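Long-range contacts in alpha-fucosidase (Bifidobacterium bifidum, PDB 2EAC), which probably hydrolyses alpha-L-fucosidic bonds, the chain being the glycoside hydrolase family 95 portion of a longer calcium-binding protein: residues A[373-378]-A[755-760]; A[395-400]-A[416-421]; A[565-570]-A[676-681]; A[739-744]-A[802-807]. All blocks are in the same frame, centred on the assembly; numbering follows the deposited sequence.

Contacts 1, 2 and 3 lie wholly within the family 95 catalytic domain, while contact 4 joins that domain to the C-terminal one. Along the chain, contacts 2 and 3 follow one another inside the loop closed by contact 1, whose segments alternate with those of contact 4. Helix 738-751 of contact 4 runs directly into the loop that carries residues 755-760 of contact 1; the centres of these two contacts are about 19 Å apart. Contacts 2 and 3, about 20 Å apart between centres, both reach the bound iminosugar DFU, so chain regions distant in sequence meet at one pocket. Contact 4 lies away from it, its centre about 29 Å from that of contact 2.

Contact 1 (A[373-378]-A[755-760]); sequences TLVYKY and ANLFDY
Leu374 and Val375, on successive positions of helix 365-386, meet the side chain of Leu757 from the loop 755-760. Leu374 touches loosely, its CB lying 4.4 Å from CD2 of Leu757, while the CG2 branch of Val375 comes to 4.2 Å from CG of the same leucine. One turn further along the helix, Tyr378 makes the more extensive contact. Its CG stands anti to the backbone N (chi1 -158°), which carries the ring toward the loop. The CE2 corner of that ring packs 3.5 Å from Leu757 CB and turns its edge to the backbone, with Leu757 O in the ring plane 3.2 Å from CE2. At the far end OH approaches Phe758 CE1 at 3.8 Å. An alanine at Tyr378 is likely to leave a gap beside Leu757 CB and Phe758. The loop has its own brace, an Asx turn in which Asn756 OD1 accepts from Phe758 N at 3.1 Å; the amide ND2 of Asn756 is held by the carbonyls of Gln48 and Thr51. The buried contact borders helix 767-780, whose Asn769 bonds Leu757 O and touches Tyr378, strand 52-55, where Pro53 meets both aromatic side chains, and helix 351-360, whose Thr351 meets Leu757.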
loop_
_atom_site.group_PDB
_atom_site.type_symbol
_atom_site.label_atom_id
_atom_site.label_comp_id
_atom_site.label_asym_id
_atom_site.label_seq_id
_atom_site.Cartn_x
_atom_site.Cartn_y
_atom_site.Cartn_z
ATOM N N THR A 373 17.115 9.140 2.068
ATOM C CA THR A 373 16.402 9.742 0.946
ATOM C C THR A 373 16.172 8.765 -0.208
ATOM O O THR A 373 15.147 8.871 -0.891
ATOM C CB THR A 373 17.081 11.049 0.410
ATOM O OG1 THR A 373 18.434 10.763 -0.002
ATOM C CG2 THR A 373 17.090 12.129 1.524
ATOM N N LEU A 374 17.087 7.824 -0.426
ATOM C CA LEU A 374 16.856 6.779 -1.443
ATOM C C LEU A 374 15.702 5.869 -1.099
ATOM O O LEU A 374 14.927 5.552 -1.975
ATOM C CB LEU A 374 18.091 5.899 -1.679
ATOM C CG LEU A 374 19.130 6.384 -2.691
ATOM C CD1 LEU A 374 20.289 5.320 -2.708
ATOM C CD2 LEU A 374 18.521 6.558 -4.101
ATOM N N VAL A 375 15.610 5.419 0.159
ATOM C CA VAL A 375 14.505 4.564 0.622
ATOM C C VAL A 375 13.170 5.309 0.470
ATOM O O VAL A 375 12.208 4.737 -0.066
ATOM C CB VAL A 375 14.720 4.067 2.059
ATOM C CG1 VAL A 375 13.470 3.281 2.615
ATOM C CG2 VAL A 375 15.943 3.195 2.134
ATOM N N TYR A 376 13.125 6.570 0.923
ATOM C CA TYR A 376 11.983 7.443 0.726
ATOM C C TYR A 376 11.567 7.431 -0.732
ATOM O O TYR A 376 10.411 7.174 -1.039
ATOM C CB TYR A 376 12.329 8.896 1.102
ATOM C CG TYR A 376 11.203 9.821 0.750
ATOM C CD1 TYR A 376 10.063 9.853 1.546
ATOM C CD2 TYR A 376 11.248 10.624 -0.402
ATOM C CE1 TYR A 376 8.952 10.682 1.218
ATOM C CE2 TYR A 376 10.158 11.458 -0.754
ATOM C CZ TYR A 376 9.009 11.480 0.079
ATOM O OH TYR A 376 7.915 12.257 -0.228
ATOM N N LYS A 377 12.523 7.726 -1.629
ATOM C CA LYS A 377 12.262 7.878 -3.060
ATOM C C LYS A 377 11.778 6.566 -3.708
ATOM O O LYS A 377 10.886 6.571 -4.594
ATOM C CB LYS A 377 13.550 8.365 -3.764
ATOM C CG LYS A 377 13.811 9.832 -3.510
ATOM C CD LYS A 377 15.251 10.229 -3.801
ATOM C CE LYS A 377 15.321 11.708 -3.734
ATOM N NZ LYS A 377 16.657 12.171 -4.225
ATOM N N TYR A 378 12.365 5.460 -3.252
ATOM C CA TYR A 378 12.011 4.124 -3.729
ATOM C C TYR A 378 10.530 3.773 -3.484
ATOM O O TYR A 378 9.932 3.136 -4.331
ATOM C CB TYR A 378 12.898 3.097 -3.030
ATOM C CG TYR A 378 13.097 1.751 -3.689
ATOM C CD1 TYR A 378 13.192 1.598 -5.077
ATOM C CD2 TYR A 378 13.296 0.629 -2.898
ATOM C CE1 TYR A 378 13.454 0.304 -5.652
ATOM C CE2 TYR A 378 13.563 -0.617 -3.438
ATOM C CZ TYR A 378 13.658 -0.771 -4.811
ATOM O OH TYR A 378 13.951 -2.033 -5.255
ATOM N N ALA A 755 19.507 -5.723 0.421
ATOM C CA ALA A 755 20.489 -4.984 -0.399
ATOM C C ALA A 755 19.897 -4.221 -1.597
ATOM O O ALA A 755 20.493 -3.205 -2.030
ATOM C CB ALA A 755 21.626 -5.911 -0.868
ATOM N N ASN A 756 18.763 -4.712 -2.130
ATOM C CA ASN A 756 17.979 -4.053 -3.202
ATOM C C ASN A 756 16.961 -3.057 -2.655
ATOM O O ASN A 756 16.142 -2.479 -3.393
ATOM C CB ASN A 756 17.263 -5.076 -4.104
ATOM C CG ASN A 756 16.258 -5.946 -3.334
ATOM O OD1 ASN A 756 16.139 -5.832 -2.124
ATOM N ND2 ASN A 756 15.538 -6.825 -4.052
ATOM N N LEU A 757 17.011 -2.865 -1.352
ATOM C CA LEU A 757 16.166 -1.895 -0.668
ATOM C C LEU A 757 14.691 -2.323 -0.602
ATOM O O LEU A 757 13.789 -1.495 -0.319
ATOM C CB LEU A 757 16.338 -0.506 -1.290
ATOM C CG LEU A 757 17.390 0.392 -0.658
ATOM C CD1 LEU A 757 18.572 -0.299 0.119
ATOM C CD2 LEU A 757 17.825 1.521 -1.544
ATOM N N PHE A 758 14.447 -3.609 -0.842
ATOM C CA PHE A 758 13.152 -4.169 -0.568
ATOM C C PHE A 758 12.952 -4.211 0.936
ATOM O O PHE A 758 13.843 -4.650 1.689
ATOM C CB PHE A 758 13.001 -5.568 -1.183
ATOM C CG PHE A 758 12.392 -5.581 -2.585
ATOM C CD1 PHE A 758 11.751 -4.454 -3.107
ATOM C CD2 PHE A 758 12.373 -6.767 -3.325
ATOM C CE1 PHE A 758 11.131 -4.486 -4.380
ATOM C CE2 PHE A 758 11.797 -6.816 -4.608
ATOM C CZ PHE A 758 11.173 -5.678 -5.146
ATOM N N ASP A 759 11.781 -3.757 1.388
ATOM C CA ASP A 759 11.394 -3.936 2.782
ATOM C C ASP A 759 11.176 -5.427 3.085
ATOM O O ASP A 759 10.713 -6.166 2.234
ATOM C CB ASP A 759 10.098 -3.159 3.073
ATOM C CG ASP A 759 9.554 -3.453 4.431
ATOM O OD1 ASP A 759 10.091 -2.857 5.386
ATOM O OD2 ASP A 759 8.615 -4.290 4.550
ATOM N N TYR A 760 11.509 -5.862 4.299
ATOM C CA TYR A 760 11.250 -7.228 4.676
ATOM C C TYR A 760 10.593 -7.447 6.025
ATOM O O TYR A 760 10.735 -6.670 6.989
ATOM C CB TYR A 760 12.488 -8.107 4.494
ATOM C CG TYR A 760 13.641 -7.960 5.496
ATOM C CD1 TYR A 760 13.631 -8.624 6.725
ATOM C CD2 TYR A 760 14.806 -7.252 5.143
ATOM C CE1 TYR A 760 14.718 -8.544 7.608
ATOM C CE2 TYR A 760 15.910 -7.182 6.004
ATOM C CZ TYR A 760 15.850 -7.811 7.242
ATOM O OH TYR A 760 16.934 -7.732 8.086
#

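Contact 2 (A[395-400]-A[416-421]); sequences SNLQGI and GSDFHM. With DFU ((2S,3R,4S,5R)-2-methylpiperidine-3,4,5-triol), chain E.
Ser417 meets the turn at residues 396-399 through its hydroxyl: OG gives a weak hydrogen bond to Asn396 OD1 at 3.0 Å and lies 3.3 Å from Gln398 CB. Asn396 OD1 also takes Gln398 N at 2.8 Å, in the carbonyl plane, closing an Asx turn. With an alanine at Asn396, Gln398 N and the Ser417 hydroxyl would probably both lose this shared acceptor. Asp418 ties the backbones together, its O receiving Leu397 N at 2.9 Å, and its side chain lies alongside that of the leucine, pointing the same way. The ring of Phe419 turns back (chi1 -51°), bringing CE1 to 3.5 Å from Asn396 CB and setting Ser395 O at its edge. Beyond it, His420 CB touches Leu397 CD2 at 3.8 Å, while methyl C6 of DFU sits centrally over one face of the imidazole and also touches Leu397. The arrangement is a type I beta turn, reinforced by the Asx turn, that lines the methyl side of the sugar pocket in this (alpha/alpha)6-barrel domain.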
loop_
_atom_site.group_PDB
_atom_site.type_symbol
_atom_site.label_atom_id
_atom_site.label_comp_id
_atom_site.label_asym_id
_atom_site.label_seq_id
_atom_site.Cartn_x
_atom_site.Cartn_y
_atom_site.Cartn_z
ATOM N N SER A 395 -1.716 -2.455 -5.813
ATOM C CA SER A 395 -0.527 -3.151 -5.344
ATOM C C SER A 395 -0.907 -4.248 -4.310
ATOM O O SER A 395 -1.786 -4.047 -3.457
ATOM C CB SER A 395 0.445 -2.118 -4.768
ATOM O OG SER A 395 -0.215 -1.395 -3.765
ATOM N N ASN A 396 -0.335 -5.442 -4.454
ATOM C CA ASN A 396 -0.613 -6.518 -3.501
ATOM C C ASN A 396 0.537 -6.559 -2.470
ATOM O O ASN A 396 1.314 -5.599 -2.394
ATOM C CB ASN A 396 -0.869 -7.843 -4.264
ATOM C CG ASN A 396 0.386 -8.331 -5.045
ATOM O OD1 ASN A 396 1.497 -8.244 -4.549
ATOM N ND2 ASN A 396 0.188 -8.855 -6.249
ATOM N N LEU A 397 0.694 -7.639 -1.701
ATOM C CA LEU A 397 1.727 -7.675 -0.631
ATOM C C LEU A 397 3.145 -7.485 -1.146
ATOM O O LEU A 397 4.059 -7.142 -0.359
ATOM C CB LEU A 397 1.690 -8.989 0.142
ATOM C CG LEU A 397 0.561 -9.189 1.155
ATOM C CD1 LEU A 397 0.584 -10.627 1.699
ATOM C CD2 LEU A 397 0.671 -8.159 2.332
ATOM N N GLN A 398 3.328 -7.730 -2.449
ATOM C CA GLN A 398 4.646 -7.636 -3.093
ATOM C C GLN A 398 4.670 -6.637 -4.249
ATOM O O GLN A 398 5.610 -6.629 -5.065
ATOM C CB GLN A 398 5.096 -9.036 -3.525
ATOM C CG GLN A 398 5.432 -9.945 -2.297
ATOM C CD GLN A 398 5.921 -11.335 -2.701
ATOM O OE1 GLN A 398 6.496 -11.523 -3.797
ATOM N NE2 GLN A 398 5.716 -12.312 -1.817
ATOM N N GLY A 399 3.669 -5.754 -4.285
ATOM C CA GLY A 399 3.497 -4.786 -5.378
ATOM C C GLY A 399 2.902 -5.473 -6.573
ATOM O O GLY A 399 1.683 -5.724 -6.631
ATOM N N ILE A 400 3.770 -5.780 -7.521
ATOM C CA ILE A 400 3.499 -6.724 -8.619
ATOM C C ILE A 400 4.635 -7.743 -8.777
ATOM O O ILE A 400 4.563 -8.577 -9.677
ATOM C CB ILE A 400 3.230 -6.042 -10.006
ATOM C CG1 ILE A 400 4.404 -5.146 -10.430
ATOM C CG2 ILE A 400 1.850 -5.296 -10.030
ATOM C CD1 ILE A 400 4.335 -4.723 -11.918
ATOM N N GLY A 416 0.133 -15.625 0.159
ATOM C CA GLY A 416 -0.450 -15.591 -1.169
ATOM C C GLY A 416 -0.085 -14.360 -1.977
ATOM O O GLY A 416 -0.601 -14.193 -3.062
ATOM N N SER A 417 0.843 -13.536 -1.469
ATOM C CA SER A 417 1.156 -12.185 -2.008
ATOM C C SER A 417 -0.161 -11.453 -2.361
ATOM O O SER A 417 -0.291 -10.823 -3.411
ATOM C CB SER A 417 2.114 -12.265 -3.188
ATOM O OG SER A 417 2.446 -10.972 -3.648
ATOM N N ASP A 418 -1.103 -11.537 -1.428
ATOM C CA ASP A 418 -2.517 -11.183 -1.633
ATOM C C ASP A 418 -2.824 -9.716 -1.280
ATOM O O ASP A 418 -1.903 -8.881 -1.198
ATOM C CB ASP A 418 -3.422 -12.196 -0.882
ATOM C CG ASP A 418 -3.397 -12.046 0.651
ATOM O OD1 ASP A 418 -2.670 -11.179 1.180
ATOM O OD2 ASP A 418 -4.141 -12.795 1.357
ATOM N N PHE A 419 -4.109 -9.398 -1.130
ATOM C CA PHE A 419 -4.579 -8.070 -0.661
ATOM C C PHE A 419 -5.019 -8.239 0.786
ATOM O O PHE A 419 -6.082 -8.839 1.088
ATOM C CB PHE A 419 -5.690 -7.503 -1.575
ATOM C CG PHE A 419 -5.321 -7.528 -3.054
ATOM C CD1 PHE A 419 -4.432 -6.585 -3.584
ATOM C CD2 PHE A 419 -5.837 -8.503 -3.904
ATOM C CE1 PHE A 419 -4.080 -6.617 -4.933
ATOM C CE2 PHE A 419 -5.500 -8.544 -5.255
ATOM C CZ PHE A 419 -4.598 -7.591 -5.775
ATOM N N HIS A 420 -4.165 -7.752 1.683
ATOM C CA HIS A 420 -4.282 -8.051 3.088
ATOM C C HIS A 420 -4.735 -6.781 3.801
ATOM O O HIS A 420 -3.972 -5.801 3.887
ATOM C CB HIS A 420 -2.908 -8.506 3.591
ATOM C CG HIS A 420 -2.920 -9.838 4.263
ATOM N ND1 HIS A 420 -2.992 -9.977 5.637
ATOM C CD2 HIS A 420 -2.856 -11.095 3.754
ATOM C CE1 HIS A 420 -2.973 -11.265 5.942
ATOM N NE2 HIS A 420 -2.890 -11.961 4.822
ATOM N N MET A 421 -5.970 -6.789 4.293
ATOM C CA MET A 421 -6.653 -5.548 4.618
ATOM C C MET A 421 -6.769 -5.336 6.122
ATOM O O MET A 421 -7.674 -4.617 6.575
ATOM C CB MET A 421 -8.053 -5.491 3.975
ATOM C CG MET A 421 -8.123 -5.610 2.474
ATOM S SD MET A 421 -9.478 -4.586 1.771
ATOM C CE MET A 421 -10.967 -5.148 2.611
HETATM C C1 DFU E . -0.745 -10.342 8.981
HETATM C C2 DFU E . 0.409 -9.758 9.792
HETATM C C3 DFU E . 1.754 -10.313 9.303
HETATM C C4 DFU E . 1.938 -10.057 7.805
HETATM C C5 DFU E . 0.762 -10.651 7.007
HETATM C C6 DFU E . 0.888 -10.353 5.511
HETATM O O4 DFU E . 1.980 -8.633 7.559
HETATM O O3 DFU E . 2.818 -9.702 10.042
HETATM O O2 DFU E . 0.194 -9.990 11.200
HETATM N N5 DFU E . -0.476 -10.138 7.559
#

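Contact 3 (A[565-570]-A[676-681]); sequences SPEQGP and QHRHMS. With DFU ((2S,3R,4S,5R)-2-methylpiperidine-3,4,5-triol), chain E.
Pro566 O is gripped by Ser681 OG at 2.7 Å and by a water that donates to it and accepts from Ser681 N. The next residue, joined through a cis peptide, offers Glu567 N to His677 NE2 at 3.0 Å, close to the imidazole plane. The same imidazole is stacked against Gln568, whose CB stands 3.6 Å over the ring centroid in a CH-pi contact and whose amide plane lies nearly flat on it. Pro566 makes a looser CH-pi contact, its CB 4.2 Å from the His679 ring centroid. Beside these rings Glu567 OE2 forms a salt bridge with Arg678 NH2 at 3.2 Å, carboxylate and guanidinium planes almost perpendicular (88°); Glu567 OE1 is bonded by Asn422. Arg678 and His679 converge on DFU: hydroxyl O2 meets Arg678 NH2 at 2.8 Å and His679 NE2 at 2.7 Å, while Arg678 NE also bonds O3. Residues 565-570 link strands 558-565 and 570-574; Pro566 and Ser681 pack on helix 577-596, Gln568 and His677 on helix 700-711, Arg678 on helix 722-735.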
loop_
_atom_site.group_PDB
_atom_site.type_symbol
_atom_site.label_atom_id
_atom_site.label_comp_id
_atom_site.label_asym_id
_atom_site.label_seq_id
_atom_site.Cartn_x
_atom_site.Cartn_y
_atom_site.Cartn_z
ATOM N N SER A 565 -8.643 -8.243 18.160
ATOM C CA SER A 565 -7.706 -7.154 17.878
ATOM C C SER A 565 -6.520 -7.723 17.090
ATOM O O SER A 565 -5.758 -8.554 17.605
ATOM C CB SER A 565 -7.255 -6.514 19.185
ATOM O OG SER A 565 -6.568 -5.282 18.963
ATOM N N PRO A 566 -6.374 -7.326 15.815
ATOM C CA PRO A 566 -5.238 -7.900 15.101
ATOM C C PRO A 566 -3.894 -7.616 15.809
ATOM O O PRO A 566 -3.682 -6.489 16.277
ATOM C CB PRO A 566 -5.293 -7.208 13.737
ATOM C CG PRO A 566 -6.726 -6.785 13.575
ATOM C CD PRO A 566 -7.162 -6.407 14.974
ATOM N N GLU A 567 -3.035 -8.623 15.988
ATOM C CA GLU A 567 -3.379 -10.040 15.940
ATOM C C GLU A 567 -2.897 -10.652 17.267
ATOM O O GLU A 567 -1.972 -11.446 17.301
ATOM C CB GLU A 567 -2.749 -10.737 14.722
ATOM C CG GLU A 567 -3.493 -10.466 13.382
ATOM C CD GLU A 567 -2.985 -11.300 12.199
ATOM O OE1 GLU A 567 -3.487 -11.072 11.053
ATOM O OE2 GLU A 567 -2.071 -12.156 12.401
ATOM N N GLN A 568 -3.535 -10.256 18.361
ATOM C CA GLN A 568 -3.156 -10.730 19.698
ATOM C C GLN A 568 -4.353 -10.659 20.655
ATOM O O GLN A 568 -5.424 -10.125 20.320
ATOM C CB GLN A 568 -1.974 -9.926 20.275
ATOM C CG GLN A 568 -2.356 -8.500 20.692
ATOM C CD GLN A 568 -1.338 -7.755 21.579
ATOM O OE1 GLN A 568 -1.518 -6.564 21.854
ATOM N NE2 GLN A 568 -0.294 -8.436 22.024
ATOM N N GLY A 569 -4.163 -11.193 21.856
ATOM C CA GLY A 569 -5.177 -11.095 22.869
ATOM C C GLY A 569 -6.305 -12.090 22.689
ATOM O O GLY A 569 -6.198 -13.026 21.895
ATOM N N PRO A 570 -7.395 -11.893 23.441
ATOM C CA PRO A 570 -8.580 -12.766 23.471
ATOM C C PRO A 570 -9.421 -12.759 22.204
ATOM O O PRO A 570 -9.585 -11.713 21.541
ATOM C CB PRO A 570 -9.406 -12.233 24.648
ATOM C CG PRO A 570 -8.578 -11.209 25.309
ATOM C CD PRO A 570 -7.497 -10.770 24.376
ATOM N N GLN A 676 5.926 -6.009 22.595
ATOM C CA GLN A 676 6.417 -5.625 21.274
ATOM C C GLN A 676 5.536 -6.085 20.170
ATOM O O GLN A 676 5.995 -6.214 19.025
ATOM C CB GLN A 676 7.846 -6.145 21.073
ATOM C CG GLN A 676 8.822 -5.729 22.227
ATOM C CD GLN A 676 8.887 -4.220 22.421
ATOM O OE1 GLN A 676 9.087 -3.476 21.463
ATOM N NE2 GLN A 676 8.705 -3.762 23.658
ATOM N N HIS A 677 4.261 -6.300 20.480
ATOM C CA HIS A 677 3.363 -6.843 19.457
ATOM C C HIS A 677 3.452 -6.012 18.173
ATOM O O HIS A 677 3.421 -4.787 18.219
ATOM C CB HIS A 677 1.914 -6.939 19.928
ATOM C CG HIS A 677 1.040 -7.631 18.935
ATOM N ND1 HIS A 677 1.337 -8.887 18.442
ATOM C CD2 HIS A 677 -0.081 -7.227 18.294
ATOM C CE1 HIS A 677 0.428 -9.230 17.547
ATOM N NE2 HIS A 677 -0.446 -8.241 17.444
ATOM N N ARG A 678 3.566 -6.675 17.026
ATOM C CA ARG A 678 3.831 -5.961 15.794
ATOM C C ARG A 678 2.698 -4.993 15.420
ATOM O O ARG A 678 2.959 -3.872 14.976
ATOM C CB ARG A 678 4.141 -6.940 14.662
ATOM C CG ARG A 678 3.072 -8.015 14.385
ATOM C CD ARG A 678 3.673 -9.172 13.503
ATOM N NE ARG A 678 2.573 -10.032 13.073
ATOM C CZ ARG A 678 1.917 -10.878 13.874
ATOM N NH1 ARG A 678 2.309 -11.039 15.138
ATOM N NH2 ARG A 678 0.881 -11.576 13.397
ATOM N N HIS A 679 1.452 -5.445 15.585
ATOM C CA HIS A 679 0.254 -4.607 15.326
ATOM C C HIS A 679 0.087 -3.605 16.474
ATOM O O HIS A 679 0.453 -3.895 17.621
ATOM C CB HIS A 679 -1.010 -5.487 15.221
ATOM C CG HIS A 679 -1.069 -6.346 13.993
ATOM N ND1 HIS A 679 -1.782 -5.984 12.859
ATOM C CD2 HIS A 679 -0.515 -7.555 13.720
ATOM C CE1 HIS A 679 -1.641 -6.925 11.937
ATOM N NE2 HIS A 679 -0.887 -7.891 12.437
ATOM N N MET A 680 -0.464 -2.436 16.166
ATOM C CA MET A 680 -0.872 -1.492 17.191
ATOM C C MET A 680 -2.295 -1.076 16.848
ATOM O O MET A 680 -2.575 0.079 16.519
ATOM C CB MET A 680 0.085 -0.297 17.237
ATOM C CG MET A 680 1.570 -0.723 17.389
ATOM S SD MET A 680 2.642 0.699 17.681
ATOM C CE MET A 680 2.341 1.654 16.192
ATOM N N SER A 681 -3.199 -2.057 16.909
ATOM C CA SER A 681 -4.496 -1.949 16.268
ATOM C C SER A 681 -5.316 -0.929 17.026
ATOM O O SER A 681 -6.281 -0.389 16.512
ATOM C CB SER A 681 -5.165 -3.332 16.198
ATOM O OG SER A 681 -4.509 -4.126 15.200
HETATM C C1 DFU E . -0.745 -10.342 8.981
HETATM C C2 DFU E . 0.409 -9.758 9.792
HETATM C C3 DFU E . 1.754 -10.313 9.303
HETATM C C4 DFU E . 1.938 -10.057 7.805
HETATM C C5 DFU E . 0.762 -10.651 7.007
HETATM C C6 DFU E . 0.888 -10.353 5.511
HETATM O O4 DFU E . 1.980 -8.633 7.559
HETATM O O3 DFU E . 2.818 -9.702 10.042
HETATM O O2 DFU E . 0.194 -9.990 11.200
HETATM N N5 DFU E . -0.476 -10.138 7.559
HETATM O O HOH W 1 -2.753 -4.726 18.128
HETATM O O HOH W 2 -0.092 -13.053 15.839
#

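Contact 4 (A[739-744]-A[802-807])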
loop_
_atom_site.group_PDB
_atom_site.type_symbol
_atom_site.label_atom_id
_atom_site.label_comp_id
_atom_site.label_asym_id
_atom_site.label_seq_id
_atom_site.Cartn_x
_atom_site.Cartn_y
_atom_site.Cartn_z
ATOM N N ASN A 739 12.401 13.426 17.015
ATOM C CA ASN A 739 13.587 12.619 17.421
ATOM C C ASN A 739 13.336 11.102 17.562
ATOM O O ASN A 739 14.162 10.269 17.134
ATOM C CB ASN A 739 14.256 13.186 18.698
ATOM C CG ASN A 739 15.003 14.507 18.440
ATOM O OD1 ASN A 739 15.323 14.857 17.299
ATOM N ND2 ASN A 739 15.261 15.249 19.507
ATOM N N THR A 740 12.219 10.740 18.190
ATOM C CA THR A 740 11.893 9.328 18.334
ATOM C C THR A 740 11.491 8.772 16.980
ATOM O O THR A 740 11.909 7.669 16.617
ATOM C CB THR A 740 10.770 9.076 19.374
ATOM O OG1 THR A 740 11.125 9.690 20.623
ATOM C CG2 THR A 740 10.566 7.590 19.592
ATOM N N THR A 741 10.689 9.532 16.228
ATOM C CA THR A 741 10.278 9.102 14.909
ATOM C C THR A 741 11.516 8.690 14.083
ATOM O O THR A 741 11.513 7.638 13.431
ATOM C CB THR A 741 9.522 10.224 14.163
ATOM O OG1 THR A 741 8.445 10.696 14.973
ATOM C CG2 THR A 741 9.021 9.753 12.812
ATOM N N TYR A 742 12.550 9.527 14.121
ATOM C CA TYR A 742 13.761 9.285 13.392
ATOM C C TYR A 742 14.532 8.036 13.898
ATOM O O TYR A 742 15.238 7.370 13.122
ATOM C CB TYR A 742 14.674 10.526 13.431
ATOM C CG TYR A 742 16.008 10.234 12.791
ATOM C CD1 TYR A 742 16.104 10.069 11.416
ATOM C CD2 TYR A 742 17.165 10.053 13.563
ATOM C CE1 TYR A 742 17.301 9.717 10.799
ATOM C CE2 TYR A 742 18.402 9.720 12.940
ATOM C CZ TYR A 742 18.438 9.550 11.560
ATOM O OH TYR A 742 19.608 9.212 10.914
ATOM N N GLN A 743 14.444 7.740 15.200
ATOM C CA GLN A 743 15.052 6.512 15.695
ATOM C C GLN A 743 14.410 5.328 14.977
ATOM O O GLN A 743 15.087 4.380 14.657
ATOM C CB GLN A 743 14.869 6.357 17.197
ATOM C CG GLN A 743 15.677 7.334 18.056
ATOM C CD GLN A 743 15.559 6.947 19.525
ATOM O OE1 GLN A 743 16.042 5.884 19.917
ATOM N NE2 GLN A 743 14.858 7.763 20.323
ATOM N N LEU A 744 13.106 5.415 14.701
ATOM C CA LEU A 744 12.383 4.350 13.978
ATOM C C LEU A 744 12.736 4.241 12.492
ATOM O O LEU A 744 12.918 3.137 11.999
ATOM C CB LEU A 744 10.868 4.470 14.204
ATOM C CG LEU A 744 10.722 3.826 15.588
ATOM C CD1 LEU A 744 10.161 4.759 16.604
ATOM C CD2 LEU A 744 10.126 2.441 15.691
ATOM N N LEU A 802 6.365 20.947 9.001
ATOM C CA LEU A 802 7.460 20.406 9.834
ATOM C C LEU A 802 6.995 20.042 11.263
ATOM O O LEU A 802 7.537 20.527 12.268
ATOM C CB LEU A 802 8.659 21.373 9.824
ATOM C CG LEU A 802 9.345 21.663 8.472
ATOM C CD1 LEU A 802 10.425 22.767 8.605
ATOM C CD2 LEU A 802 9.990 20.410 7.902
ATOM N N PRO A 803 5.966 19.183 11.354
ATOM C CA PRO A 803 5.370 18.825 12.609
ATOM C C PRO A 803 6.197 17.838 13.489
ATOM O O PRO A 803 5.983 17.770 14.689
ATOM C CB PRO A 803 4.056 18.176 12.171
ATOM C CG PRO A 803 4.336 17.575 10.873
ATOM C CD PRO A 803 5.284 18.519 10.210
ATOM N N ALA A 804 7.090 17.067 12.890
ATOM C CA ALA A 804 7.895 16.092 13.630
ATOM C C ALA A 804 9.292 16.057 13.020
ATOM O O ALA A 804 9.780 14.999 12.573
ATOM C CB ALA A 804 7.235 14.701 13.605
ATOM N N LEU A 805 9.946 17.218 13.013
ATOM C CA LEU A 805 11.256 17.359 12.390
ATOM C C LEU A 805 12.338 16.875 13.370
ATOM O O LEU A 805 12.401 17.410 14.501
ATOM C CB LEU A 805 11.494 18.832 11.974
ATOM C CG LEU A 805 12.893 19.043 11.363
ATOM C CD1 LEU A 805 12.974 18.408 9.985
ATOM C CD2 LEU A 805 13.222 20.516 11.292
ATOM N N PRO A 806 13.174 15.860 12.963
ATOM C CA PRO A 806 14.231 15.388 13.865
ATOM C C PRO A 806 15.418 16.339 13.895
ATOM O O PRO A 806 15.743 16.932 12.891
ATOM C CB PRO A 806 14.709 14.068 13.232
ATOM C CG PRO A 806 14.291 14.103 11.817
ATOM C CD PRO A 806 13.134 15.091 11.695
ATOM N N ASP A 807 16.071 16.431 15.043
ATOM C CA ASP A 807 17.307 17.186 15.185
ATOM C C ASP A 807 18.417 16.669 14.249
ATOM O O ASP A 807 19.298 17.417 13.859
ATOM C CB ASP A 807 17.762 17.128 16.665
ATOM C CG ASP A 807 16.794 17.840 17.600
ATOM O OD1 ASP A 807 15.859 18.579 17.145
ATOM O OD2 ASP A 807 16.954 17.638 18.821
#
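Asn739 and Asp807 face each other at the solvent-exposed edge of this contact, and the asparagine reaches across with both ends of its amide. From CB the chain turns so that CG lies beside the backbone N (chi1 -72°), leading the amide across toward residues 806 and 807. CG itself passes 3.7 Å from Asp807 OD2. On one branch, OD1 receives Asp807 N at 2.9 Å in an almost straight bond, the donor nearly in line with the C=O, and skirts Pro806 CA at 3.6 Å. On the other, ND2 donates to Asp807 OD2 at 3.0 Å; that oxygen lies in the plane of the Asn739 amide, while ND2 approaches it from above the carboxylate plane, the amide and carboxylate planes being 80° apart. The paired bonds hold the amide against rotation about its CB-CG bond.

Inward from this pair the contact turns apolar. Tyr742 presents its CB to Pro806 CB at 3.5 Å, the two side chains crossing at about a right angle, and its ring leads on to Trp809, while its hydroxyl bonds Glu372 and Lys368. Also buried, Thr741 OG1 comes only loosely to Ala804 CB, 4.4 Å away; that hydroxyl donates to Asp737 O. Helix 738-751 is thus fastened to the loop between strands 799-801 and 812-819, a junction between the helical catalytic domain and the C-terminal beta domain of the family 95 architecture.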